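Local coordinates for protein Cyclo(L-tyrosyl-L-tyrosyl) synthase (Mycobacterium tuberculosis, PDB 2X9Q) that probably joins two tyrosyl residues taken from tyrosyl-tRNA into cyclo(L-tyrosyl-L-tyrosyl), an intermediate on the way to mycocyclosin, without using ATP, at residues 168-173 with 231-236. Sequence-based numbering, arbitrary orientation.
Sequences RPMSEF and CAEAPL
One face of the F173 ring receives L236, whose CD2 sits 4.2 Å above the plane and is displaced toward the rim; its sister methyl CD1 meets the ring atom CE2 of F173 at 3.9 Å. The two side chains cross at about a right angle. L236 CD1 also faces selenomethionine M170, touching both SE and CE, with CE to CD1 at 3.9 Å, a tip-to-tip meeting. M170 leaves its backbone with CG anti to N (chi1 -177°), then bends at chi2 and chi3, which swings the terminal methyl against the aliphatic part of E233: CE lies 3.8 Å from E233 CG. SE of M170 lies 3.9 Å from A232 O, which is hydrogen-bonded to Y179 OH. In the Rossmann-like fold shared with class I tRNA synthetases, this joins the turn after strand 165-169, outermost in this chain's sheet, to helix 220-244, with V116 of the neighbouring strand touching M170, F173 and L236. E233, probably a substrate-binding residue that may also be critical to catalysis, runs on extended beyond CG, bringing OE2 to a hydrogen bond with T118 OG1. The nearest side-chain atoms of E233 and S88, the probable nucleophile, are about 6 Å apart.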
# COMPACT_ATOMS: atom_id res chain seq x y z
N ARG A 168 -9.93 -4.08 6.27
CA ARG A 168 -10.24 -2.94 7.13
C ARG A 168 -9.80 -1.65 6.47
O ARG A 168 -8.99 -1.70 5.58
CB ARG A 168 -9.58 -3.06 8.48
CG ARG A 168 -8.12 -2.76 8.46
CD ARG A 168 -7.47 -3.24 9.82
NE ARG A 168 -7.15 -4.67 9.73
CZ ARG A 168 -6.83 -5.45 10.78
NH1 ARG A 168 -6.79 -4.98 12.01
NH2 ARG A 168 -6.57 -6.72 10.59
N PRO A 169 -10.37 -0.53 6.92
CA PRO A 169 -9.95 0.73 6.31
C PRO A 169 -8.60 1.20 6.85
O PRO A 169 -8.28 0.97 8.03
CB PRO A 169 -11.06 1.72 6.74
CG PRO A 169 -11.56 1.17 8.09
CD PRO A 169 -11.30 -0.34 8.07
N MSE A 170 -7.86 1.95 6.03
CA MSE A 170 -6.61 2.50 6.46
C MSE A 170 -6.78 3.39 7.74
O MSE A 170 -5.88 3.39 8.65
CB MSE A 170 -5.96 3.34 5.26
CG MSE A 170 -4.50 3.93 5.66
SE MSE A 170 -3.27 2.37 5.91
CE MSE A 170 -3.14 1.87 4.04
N SER A 171 -7.89 4.12 7.85
CA SER A 171 -8.15 5.01 9.03
C SER A 171 -8.24 4.23 10.32
O SER A 171 -8.03 4.77 11.35
CB SER A 171 -9.53 5.79 8.92
OG SER A 171 -10.56 4.83 8.69
N GLU A 172 -8.60 2.97 10.27
CA GLU A 172 -8.66 2.19 11.51
C GLU A 172 -7.27 2.10 12.22
O GLU A 172 -7.21 1.97 13.45
CB GLU A 172 -9.10 0.78 11.15
CG GLU A 172 -9.40 -0.09 12.33
CD GLU A 172 -10.34 -1.26 11.94
OE1 GLU A 172 -11.52 -1.05 11.46
OE2 GLU A 172 -9.86 -2.38 12.14
N PHE A 173 -6.19 2.15 11.44
CA PHE A 173 -4.82 2.14 12.02
C PHE A 173 -4.46 3.41 12.77
O PHE A 173 -3.50 3.42 13.54
CB PHE A 173 -3.78 1.77 10.95
CG PHE A 173 -3.97 0.38 10.40
CD1 PHE A 173 -3.83 -0.72 11.22
CD2 PHE A 173 -4.32 0.17 9.09
CE1 PHE A 173 -4.01 -2.03 10.70
CE2 PHE A 173 -4.52 -1.13 8.56
CZ PHE A 173 -4.34 -2.21 9.33
N CYS A 231 2.19 9.32 2.85
CA CYS A 231 2.56 9.27 4.26
C CYS A 231 1.57 8.46 5.15
O CYS A 231 2.03 7.72 6.03
CB CYS A 231 2.80 10.67 4.84
SG CYS A 231 4.34 11.39 4.15
N ALA A 232 0.25 8.56 4.89
CA ALA A 232 -0.72 7.78 5.57
C ALA A 232 -0.67 6.24 5.32
O ALA A 232 -0.97 5.47 6.23
CB ALA A 232 -2.15 8.28 5.26
N GLU A 233 -0.33 5.80 4.11
CA GLU A 233 -0.10 4.37 3.81
C GLU A 233 1.27 3.90 4.29
O GLU A 233 1.48 2.69 4.47
CB GLU A 233 -0.08 4.15 2.29
CG GLU A 233 -1.46 4.41 1.75
CD GLU A 233 -1.57 4.19 0.23
OE1 GLU A 233 -0.48 3.98 -0.42
OE2 GLU A 233 -2.74 4.24 -0.24
N ALA A 234 2.23 4.82 4.35
CA ALA A 234 3.66 4.42 4.58
C ALA A 234 3.92 3.47 5.81
O ALA A 234 4.75 2.59 5.71
CB ALA A 234 4.53 5.68 4.77
N PRO A 235 3.25 3.66 6.97
CA PRO A 235 3.57 2.77 8.10
C PRO A 235 3.39 1.28 7.76
O PRO A 235 4.14 0.47 8.26
CB PRO A 235 2.64 3.22 9.20
CG PRO A 235 2.45 4.74 8.88
CD PRO A 235 2.34 4.77 7.39
N LEU A 236 2.43 0.94 6.91
CA LEU A 236 2.24 -0.44 6.44
C LEU A 236 3.31 -0.88 5.48
O LEU A 236 3.59 -2.14 5.34
CB LEU A 236 0.87 -0.67 5.82
CG LEU A 236 -0.37 -0.70 6.78
CD1 LEU A 236 -1.58 -1.12 5.93
CD2 LEU A 236 -0.33 -1.67 7.92